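Local atomic coordinates of Cg3027-pa (Drosophila melanogaster, PDB entry 2VHH), a protein that probably catalyses the hydrolysis of N-carbamoyl-beta-alanine and its methylated homologue to the free beta-amino acid, ammonia and carbon dioxide, the closing step of pyrimidine breakdown. Residues K106-A111 and D336-V341; G76-S81 and K102-A107; C12-L17 and E24-L29. One frame throughout, in Å; residues are numbered along the deposited sequence.

Interaction 1 of 3, residues K106-A111 and D336-V341; sequences KAAAEA and DGLLVV
Leu-338 reaches out from its strand and sets its forked end against two consecutive alanines of the helix, Ala-107 and Ala-108. The two branches divide the work. CD1 meets the methyl of Ala-108, with 3.8 Å between Leu-338 CD1 and Ala-108 CB. CD2 turns toward the helix backbone, where Leu-338 CD2 lies 3.6 Å from Ala-108 N, and it also touches the methyl of the preceding residue, Leu-338 CD2 to Ala-107 CB being 3.9 Å. With CB already directed at the helix, a CG nearly opposite the backbone N (chi1 162°) lets both methyls reach it.

Two residues further along the strand, Val-340 points to the same side and repeats the contact on a smaller scale. Its CG2 branch, the one anti to the carbonyl carbon, meets the methyl of Ala-111 at 3.9 Å from Val-340 CG2 to Ala-111 CB. One helical turn separates Ala-107 from Ala-111, whose N is bonded to Ala-107 O, and that step is matched by the two-residue step from Leu-338 to Val-340. With only methyls on the helix side the backbones come close, the CA atoms of Ala-108 and Val-340 lying 7.2 Å apart. The contact is wholly apolar and buried.

In the alpha-beta-beta-alpha sandwich of the carbon-nitrogen hydrolases, this is an outer helix lying on its sheet. Strand 337-344 runs between strand 54-59, parallel to it, and strand 72-79, antiparallel to it. Leu-338 therefore also touches Ile-55 and Ile-78 on the flanking strands, while helix 42-50 packs beside the end of helix 90-110, with Ala-44 against Ala-111.

Interaction 2 of 3, residues G76-S81 and K102-A107; sequences GAIQNS and KTMIKA
Ile-78 meets helix 90-110 with two different branches. Its CG2 methyl, anti to the backbone N, rests on the thioether of Met-104, Ile-78 CG2 to Met-104 SD being 3.6 Å. The longer branch reaches toward the helix and ends against the next residue, with 3.8 Å between Ile-78 CD1 and Ile-105 CG1. The isoleucine side chains lie at about a right angle to each other, whereas Ile-78 and Met-104 cross obliquely. At this point the backbones are nearest, the CA atoms of Ile-78 and Met-104 standing 7.4 Å apart.

The pair joins the first two members of a beta-alpha-beta unit: strand 72-79, helix 90-110 and then strand 115-118, which lies parallel beside the first strand in the sheet. Ile-78 is on the helix side of that sheet. Gln-79 points to the other side, where its amide bonds to Ser-318 OG and to the carbonyls of Ser-332 and Lys-335.

Beyond the strand, Asn-80 turns back toward the helix. Met-104, extended past CG (chi2 -170°), runs out along the contact and brings its terminal methyl to the asparagine, 4.2 Å separating Met-104 CE from Asn-80 CB. The amide of Asn-80 folds onto its own chain instead: ND2 donates to Ser-81 O over 2.6 Å in a bent bond, N-H...O angle 139°, approaching from above the carbonyl plane. Lys-100 NZ, from an earlier turn of the helix, bonds to that same Ser-81 carbonyl, and the serine hydroxyl pairs with Asp-336 OD1.

Interaction 3 of 3, residues C12-L17 and E24-L29; sequences CLEKHL and EVKRIL
The chain leaves helix 9-13 through a short irregular turn and comes back as helix 19-29, so that Leu-13 and Leu-17 face Val-25 and Leu-29, with the nearest CA atoms, those of Leu-13 and Val-25, 8.7 Å apart. This is a compact helix-loop-helix near the N-terminus, and it lies against a second subunit of the octamer.

Leucines and a valine make up the inner layer. Leu-17 pushes its CD2 methyl into the side of Val-25, at about a right angle to it: Leu-17 CD2 is 3.7 Å from Val-25 CG2 and 3.8 Å from Val-25 CB, so one methyl meets the branch point as well as a branch. Leu-13 and Leu-29 touch through single methyls, the CD1 atoms of Leu-13 and Leu-29 being 3.9 Å apart.

Beside this apolar patch the chemistry changes. The exposed Glu-14 has its CG between the backbone N and the carbonyl carbon (chi1 73°) and is extended beyond, and its carboxylate meets the end of the outstretched Lys-26. The resulting salt bridge is long, 3.8 Å from Glu-14 OE1 to Lys-26 NZ. The ammonium also has a weak, long ion pair with Asp-35.

The second subunit packs on both segments: its Glu-21 lies on Cys-12 and His-16, its Leu-9 touches Val-25, its Leu-29 meets Leu-29, and its Glu-266 forms a salt bridge with Arg-27, which is also paired with Glu-24 of its own helix. The turn itself is tied back to the end of the first helix by His-16, whose ND1 donates to Cys-12 O over 2.9 Å in a nearly straight bond (166°), the oxygen lying at the edge of the imidazole, in its plane.

Overall arrangement
Interactions 1 and 2 belong to one buried layer: their centres are 6 Å apart, both use helix 90-110, and their strands are antiparallel neighbours linked by backbone bonds from Leu-339 N to Ala-77 O and from Gly-337 N to Gln-79 O. The helix offers small alanine methyls to 337-344 and longer side chains, Met-104 and Ile-105, to 72-79. Interaction 3 lies farther out, its centre about 25 Å from that of the chain against 15 and 13 Å. It joins a helix end and the turn after it to the next helix, not a helix to a sheet. Its apolar part is mostly buried, but it adds a long salt bridge from an exposed glutamate and alone meets another subunit.

Interaction 1 of 3, residues K106-A111 and D336-V341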
loop_
_atom_site.group_PDB
_atom_site.type_symbol
_atom_site.label_atom_id
_atom_site.label_comp_id
_atom_site.label_asym_id
_atom_site.label_seq_id
_atom_site.Cartn_x
_atom_site.Cartn_y
_atom_site.Cartn_z
ATOM N N LYS C 106 12.345 -10.713 -54.313
ATOM C CA LYS C 106 12.364 -9.988 -55.582
ATOM C C LYS C 106 10.937 -9.744 -56.069
ATOM O O LYS C 106 10.602 -8.635 -56.498
ATOM C CB LYS C 106 13.161 -10.776 -56.626
ATOM C CG LYS C 106 13.377 -10.071 -57.964
ATOM C CD LYS C 106 14.117 -10.976 -58.959
ATOM C CE LYS C 106 14.292 -10.276 -60.309
ATOM N NZ LYS C 106 14.318 -11.216 -61.486
ATOM N N ALA C 107 10.102 -10.777 -55.980
ATOM C CA ALA C 107 8.699 -10.683 -56.373
ATOM C C ALA C 107 7.943 -9.693 -55.494
ATOM O O ALA C 107 7.138 -8.910 -55.988
ATOM C CB ALA C 107 8.043 -12.046 -56.344
ATOM N N ALA C 108 8.226 -9.720 -54.195
ATOM C CA ALA C 108 7.620 -8.804 -53.232
ATOM C C ALA C 108 7.953 -7.352 -53.570
ATOM O O ALA C 108 7.084 -6.483 -53.510
ATOM C CB ALA C 108 8.086 -9.152 -51.827
ATOM N N ALA C 109 9.211 -7.110 -53.940
ATOM C CA ALA C 109 9.675 -5.794 -54.382
ATOM C C ALA C 109 8.906 -5.296 -55.601
ATOM O O ALA C 109 8.440 -4.157 -55.629
ATOM C CB ALA C 109 11.167 -5.830 -54.678
ATOM N N GLU C 110 8.765 -6.157 -56.599
ATOM C CA GLU C 110 8.075 -5.797 -57.826
ATOM C C GLU C 110 6.559 -5.709 -57.645
ATOM O O GLU C 110 5.872 -5.108 -58.464
ATOM C CB GLU C 110 8.476 -6.740 -58.963
ATOM C CG GLU C 110 9.841 -6.381 -59.548
ATOM C CD GLU C 110 10.261 -7.279 -60.701
ATOM O OE1 GLU C 110 9.371 -7.700 -61.480
ATOM O OE2 GLU C 110 11.483 -7.554 -60.837
ATOM N N ALA C 111 6.053 -6.307 -56.568
ATOM C CA ALA C 111 4.644 -6.156 -56.183
ATOM C C ALA C 111 4.428 -4.851 -55.418
ATOM O O ALA C 111 3.292 -4.490 -55.099
ATOM C CB ALA C 111 4.180 -7.331 -55.351
ATOM N N ASP C 336 4.480 -23.206 -51.161
ATOM C CA ASP C 336 5.177 -21.955 -50.866
ATOM C C ASP C 336 4.338 -20.776 -51.349
ATOM O O ASP C 336 3.671 -20.866 -52.378
ATOM C CB ASP C 336 6.527 -21.908 -51.586
ATOM C CG ASP C 336 7.546 -22.903 -51.035
ATOM O OD1 ASP C 336 7.213 -23.727 -50.152
ATOM O OD2 ASP C 336 8.706 -22.850 -51.501
ATOM N N GLY C 337 4.379 -19.665 -50.628
ATOM C CA GLY C 337 3.616 -18.494 -51.030
ATOM C C GLY C 337 4.139 -17.158 -50.549
ATOM O O GLY C 337 4.897 -17.072 -49.582
ATOM N N LEU C 338 3.729 -16.111 -51.251
ATOM C CA LEU C 338 4.000 -14.734 -50.872
ATOM C C LEU C 338 2.657 -14.042 -50.738
ATOM O O LEU C 338 1.847 -14.076 -51.661
ATOM C CB LEU C 338 4.850 -14.042 -51.946
ATOM C CG LEU C 338 4.936 -12.518 -52.003
ATOM C CD1 LEU C 338 5.669 -11.951 -50.803
ATOM C CD2 LEU C 338 5.626 -12.091 -53.279
ATOM N N LEU C 339 2.413 -13.427 -49.587
ATOM C CA LEU C 339 1.158 -12.730 -49.352
ATOM C C LEU C 339 1.409 -11.232 -49.315
ATOM O O LEU C 339 2.035 -10.729 -48.389
ATOM C CB LEU C 339 0.514 -13.219 -48.047
ATOM C CG LEU C 339 -0.815 -12.606 -47.569
ATOM C CD1 LEU C 339 -1.977 -12.894 -48.519
ATOM C CD2 LEU C 339 -1.139 -13.099 -46.166
ATOM N N VAL C 340 0.948 -10.529 -50.347
ATOM C CA VAL C 340 1.051 -9.073 -50.395
ATOM C C VAL C 340 -0.275 -8.475 -49.950
ATOM O O VAL C 340 -1.331 -8.831 -50.464
ATOM C CB VAL C 340 1.442 -8.559 -51.796
ATOM C CG1 VAL C 340 1.509 -7.056 -51.808
ATOM C CG2 VAL C 340 2.785 -9.122 -52.206
ATOM N N VAL C 341 -0.218 -7.586 -48.971
ATOM C CA VAL C 341 -1.412 -6.900 -48.497
ATOM C C VAL C 341 -1.143 -5.406 -48.345
ATOM O O VAL C 341 -0.194 -4.993 -47.691
ATOM C CB VAL C 341 -1.992 -7.542 -47.198
ATOM C CG1 VAL C 341 -0.892 -7.961 -46.289
ATOM C CG2 VAL C 341 -2.921 -6.589 -46.473
#

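Interaction 2 of 3, residues G76-S81 and K102-A107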
loop_
_atom_site.group_PDB
_atom_site.type_symbol
_atom_site.label_atom_id
_atom_site.label_comp_id
_atom_site.label_asym_id
_atom_site.label_seq_id
_atom_site.Cartn_x
_atom_site.Cartn_y
_atom_site.Cartn_z
ATOM N N GLY C 76 4.726 -7.829 -47.253
ATOM C CA GLY C 76 4.873 -9.129 -47.891
ATOM C C GLY C 76 5.235 -10.169 -46.851
ATOM O O GLY C 76 6.274 -10.070 -46.183
ATOM N N ALA C 77 4.366 -11.155 -46.686
ATOM C CA ALA C 77 4.648 -12.259 -45.797
ATOM C C ALA C 77 5.104 -13.450 -46.640
ATOM O O ALA C 77 4.409 -13.865 -47.564
ATOM C CB ALA C 77 3.424 -12.603 -44.986
ATOM N N ILE C 78 6.281 -13.984 -46.333
ATOM C CA ILE C 78 6.823 -15.130 -47.062
ATOM C C ILE C 78 6.728 -16.428 -46.240
ATOM O O ILE C 78 7.388 -16.576 -45.204
ATOM C CB ILE C 78 8.274 -14.868 -47.533
ATOM C CG1 ILE C 78 8.297 -13.757 -48.584
ATOM C CG2 ILE C 78 8.882 -16.121 -48.111
ATOM C CD1 ILE C 78 9.668 -13.137 -48.824
ATOM N N GLN C 79 5.888 -17.351 -46.706
ATOM C CA GLN C 79 5.879 -18.716 -46.186
ATOM C C GLN C 79 6.583 -19.638 -47.170
ATOM O O GLN C 79 6.315 -19.589 -48.363
ATOM C CB GLN C 79 4.451 -19.213 -45.843
ATOM C CG GLN C 79 3.515 -19.541 -47.014
ATOM C CD GLN C 79 2.184 -20.169 -46.567
ATOM O OE1 GLN C 79 1.522 -19.680 -45.654
ATOM N NE2 GLN C 79 1.796 -21.251 -47.220
ATOM N N ASN C 80 7.495 -20.463 -46.668
ATOM C CA ASN C 80 8.256 -21.368 -47.518
ATOM C C ASN C 80 8.625 -22.689 -46.828
ATOM O O ASN C 80 8.519 -22.816 -45.601
ATOM C CB ASN C 80 9.516 -20.671 -48.041
ATOM C CG ASN C 80 10.621 -20.607 -47.002
ATOM O OD1 ASN C 80 10.661 -19.695 -46.177
ATOM N ND2 ASN C 80 11.534 -21.579 -47.043
ATOM N N SER C 81 9.057 -23.663 -47.623
ATOM C CA SER C 81 9.616 -24.898 -47.085
ATOM C C SER C 81 11.138 -24.905 -47.188
ATOM O O SER C 81 11.728 -24.068 -47.873
ATOM C CB SER C 81 9.034 -26.111 -47.813
ATOM O OG SER C 81 9.201 -25.993 -49.216
ATOM N N LYS C 102 15.313 -15.369 -51.928
ATOM C CA LYS C 102 15.826 -14.248 -52.725
ATOM C C LYS C 102 14.861 -13.853 -53.848
ATOM O O LYS C 102 14.559 -12.665 -54.026
ATOM C CB LYS C 102 17.183 -14.595 -53.339
ATOM C CG LYS C 102 18.397 -13.964 -52.677
ATOM C CD LYS C 102 19.666 -14.431 -53.399
ATOM C CE LYS C 102 20.957 -14.048 -52.676
ATOM N NZ LYS C 102 21.457 -12.698 -53.088
ATOM N N THR C 103 14.390 -14.850 -54.600
ATOM C CA THR C 103 13.466 -14.607 -55.713
ATOM C C THR C 103 12.061 -14.255 -55.221
ATOM O O THR C 103 11.322 -13.555 -55.908
ATOM C CB THR C 103 13.426 -15.754 -56.807
ATOM O OG1 THR C 103 12.067 -16.075 -57.132
ATOM C CG2 THR C 103 14.131 -17.028 -56.371
ATOM N N MET C 104 11.702 -14.741 -54.036
ATOM C CA MET C 104 10.423 -14.377 -53.430
ATOM C C MET C 104 10.436 -12.929 -52.953
ATOM O O MET C 104 9.447 -12.222 -53.094
ATOM C CB MET C 104 10.063 -15.322 -52.287
ATOM C CG MET C 104 9.813 -16.751 -52.717
ATOM S SD MET C 104 9.125 -17.708 -51.365
ATOM C CE MET C 104 9.245 -19.380 -52.017
ATOM N N ILE C 105 11.561 -12.497 -52.394
ATOM C CA ILE C 105 11.759 -11.114 -51.989
ATOM C C ILE C 105 11.758 -10.221 -53.226
ATOM O O ILE C 105 11.219 -9.115 -53.200
ATOM C CB ILE C 105 13.081 -10.960 -51.202
ATOM C CG1 ILE C 105 12.964 -11.627 -49.831
ATOM C CG2 ILE C 105 13.473 -9.499 -51.047
ATOM C CD1 ILE C 105 14.289 -11.942 -49.218
ATOM N N LYS C 106 12.345 -10.713 -54.313
ATOM C CA LYS C 106 12.364 -9.988 -55.582
ATOM C C LYS C 106 10.937 -9.744 -56.069
ATOM O O LYS C 106 10.602 -8.635 -56.498
ATOM C CB LYS C 106 13.161 -10.776 -56.626
ATOM C CG LYS C 106 13.377 -10.071 -57.964
ATOM C CD LYS C 106 14.117 -10.976 -58.959
ATOM C CE LYS C 106 14.292 -10.276 -60.309
ATOM N NZ LYS C 106 14.318 -11.216 -61.486
ATOM N N ALA C 107 10.102 -10.777 -55.980
ATOM C CA ALA C 107 8.699 -10.683 -56.373
ATOM C C ALA C 107 7.943 -9.693 -55.494
ATOM O O ALA C 107 7.138 -8.910 -55.988
ATOM C CB ALA C 107 8.043 -12.046 -56.344
#

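Interaction 3 of 3, residues C12-L17 and E24-L29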
loop_
_atom_site.group_PDB
_atom_site.type_symbol
_atom_site.label_atom_id
_atom_site.label_comp_id
_atom_site.label_asym_id
_atom_site.label_seq_id
_atom_site.Cartn_x
_atom_site.Cartn_y
_atom_site.Cartn_z
ATOM N N CYS C 12 -12.216 -23.647 -51.066
ATOM C CA CYS C 12 -13.117 -24.748 -50.784
ATOM C C CYS C 12 -14.554 -24.274 -50.567
ATOM O O CYS C 12 -15.496 -24.911 -51.035
ATOM C CB CYS C 12 -12.616 -25.525 -49.569
ATOM S SG CYS C 12 -13.602 -26.963 -49.127
ATOM N N LEU C 13 -14.716 -23.155 -49.868
ATOM C CA LEU C 13 -16.036 -22.607 -49.583
ATOM C C LEU C 13 -16.680 -21.988 -50.822
ATOM O O LEU C 13 -17.888 -22.113 -51.035
ATOM C CB LEU C 13 -15.942 -21.561 -48.475
ATOM C CG LEU C 13 -15.219 -21.978 -47.197
ATOM C CD1 LEU C 13 -14.902 -20.751 -46.352
ATOM C CD2 LEU C 13 -16.021 -23.015 -46.411
ATOM N N GLU C 14 -15.873 -21.321 -51.641
ATOM C CA GLU C 14 -16.400 -20.667 -52.839
ATOM C C GLU C 14 -16.705 -21.654 -53.972
ATOM O O GLU C 14 -17.245 -21.271 -55.011
ATOM C CB GLU C 14 -15.490 -19.522 -53.304
ATOM C CG GLU C 14 -14.188 -19.951 -53.959
ATOM C CD GLU C 14 -13.197 -18.802 -54.104
ATOM O OE1 GLU C 14 -13.364 -17.764 -53.421
ATOM O OE2 GLU C 14 -12.240 -18.946 -54.896
ATOM N N LYS C 15 -16.376 -22.923 -53.752
ATOM C CA LYS C 15 -16.647 -23.971 -54.727
ATOM C C LYS C 15 -17.875 -24.816 -54.351
ATOM O O LYS C 15 -18.297 -25.677 -55.124
ATOM C CB LYS C 15 -15.404 -24.852 -54.896
ATOM C CG LYS C 15 -15.365 -25.682 -56.180
ATOM C CD LYS C 15 -13.996 -26.324 -56.396
ATOM C CE LYS C 15 -12.926 -25.271 -56.696
ATOM N NZ LYS C 15 -11.598 -25.879 -56.972
ATOM N N HIS C 16 -18.453 -24.570 -53.175
ATOM C CA HIS C 16 -19.575 -25.387 -52.706
ATOM C C HIS C 16 -20.743 -24.580 -52.132
ATOM O O HIS C 16 -21.754 -25.159 -51.711
ATOM C CB HIS C 16 -19.095 -26.436 -51.703
ATOM C CG HIS C 16 -18.119 -27.420 -52.267
ATOM N ND1 HIS C 16 -16.765 -27.168 -52.343
ATOM C CD2 HIS C 16 -18.295 -28.667 -52.767
ATOM C CE1 HIS C 16 -16.151 -28.211 -52.872
ATOM N NE2 HIS C 16 -17.056 -29.137 -53.135
ATOM N N LEU C 17 -20.615 -23.255 -52.137
ATOM C CA LEU C 17 -21.642 -22.374 -51.580
ATOM C C LEU C 17 -22.228 -21.430 -52.630
ATOM O O LEU C 17 -21.472 -20.780 -53.349
ATOM C CB LEU C 17 -21.048 -21.539 -50.440
ATOM C CG LEU C 17 -21.143 -22.013 -48.987
ATOM C CD1 LEU C 17 -20.340 -23.277 -48.700
ATOM C CD2 LEU C 17 -20.674 -20.898 -48.100
ATOM N N GLU C 24 -22.646 -14.505 -46.686
ATOM C CA GLU C 24 -22.983 -14.570 -45.252
ATOM C C GLU C 24 -21.934 -15.312 -44.424
ATOM O O GLU C 24 -21.594 -14.903 -43.309
ATOM C CB GLU C 24 -24.360 -15.214 -45.036
ATOM C CG GLU C 24 -25.521 -14.227 -45.099
ATOM C CD GLU C 24 -25.574 -13.279 -43.895
ATOM O OE1 GLU C 24 -26.141 -13.667 -42.843
ATOM O OE2 GLU C 24 -25.067 -12.140 -44.009
ATOM N N VAL C 25 -21.440 -16.409 -44.979
ATOM C CA VAL C 25 -20.405 -17.215 -44.347
ATOM C C VAL C 25 -19.099 -16.437 -44.269
ATOM O O VAL C 25 -18.476 -16.372 -43.211
ATOM C CB VAL C 25 -20.215 -18.570 -45.095
ATOM C CG1 VAL C 25 -18.873 -19.221 -44.773
ATOM C CG2 VAL C 25 -21.362 -19.520 -44.764
ATOM N N LYS C 26 -18.694 -15.840 -45.384
ATOM C CA LYS C 26 -17.489 -15.004 -45.413
ATOM C C LYS C 26 -17.533 -13.825 -44.442
ATOM O O LYS C 26 -16.506 -13.436 -43.892
ATOM C CB LYS C 26 -17.196 -14.499 -46.828
ATOM C CG LYS C 26 -16.255 -15.390 -47.616
ATOM C CD LYS C 26 -15.894 -14.740 -48.928
ATOM C CE LYS C 26 -14.669 -15.376 -49.519
ATOM N NZ LYS C 26 -14.537 -15.077 -50.964
ATOM N N ARG C 27 -18.721 -13.262 -44.241
ATOM C CA ARG C 27 -18.904 -12.146 -43.321
ATOM C C ARG C 27 -18.578 -12.559 -41.883
ATOM O O ARG C 27 -17.913 -11.817 -41.156
ATOM C CB ARG C 27 -20.340 -11.618 -43.398
ATOM C CG ARG C 27 -20.494 -10.167 -42.963
ATOM C CD ARG C 27 -21.950 -9.801 -42.713
ATOM N NE ARG C 27 -22.324 -9.971 -41.304
ATOM C CZ ARG C 27 -22.960 -11.032 -40.800
ATOM N NH1 ARG C 27 -23.309 -12.051 -41.579
ATOM N NH2 ARG C 27 -23.251 -11.070 -39.507
ATOM N N ILE C 28 -19.040 -13.743 -41.485
ATOM C CA ILE C 28 -18.840 -14.204 -40.112
ATOM C C ILE C 28 -17.478 -14.885 -39.883
ATOM O O ILE C 28 -16.930 -14.831 -38.775
ATOM C CB ILE C 28 -20.045 -15.055 -39.557
ATOM C CG1 ILE C 28 -19.789 -16.551 -39.643
ATOM C CG2 ILE C 28 -21.351 -14.691 -40.244
ATOM C CD1 ILE C 28 -20.513 -17.325 -38.563
ATOM N N LEU C 29 -16.932 -15.508 -40.929
ATOM C CA LEU C 29 -15.624 -16.169 -40.838
ATOM C C LEU C 29 -14.459 -15.204 -41.012
ATOM O O LEU C 29 -13.497 -15.242 -40.250
ATOM C CB LEU C 29 -15.485 -17.309 -41.853
ATOM C CG LEU C 29 -16.209 -18.643 -41.652
ATOM C CD1 LEU C 29 -15.698 -19.642 -42.667
ATOM C CD2 LEU C 29 -16.022 -19.185 -40.240
#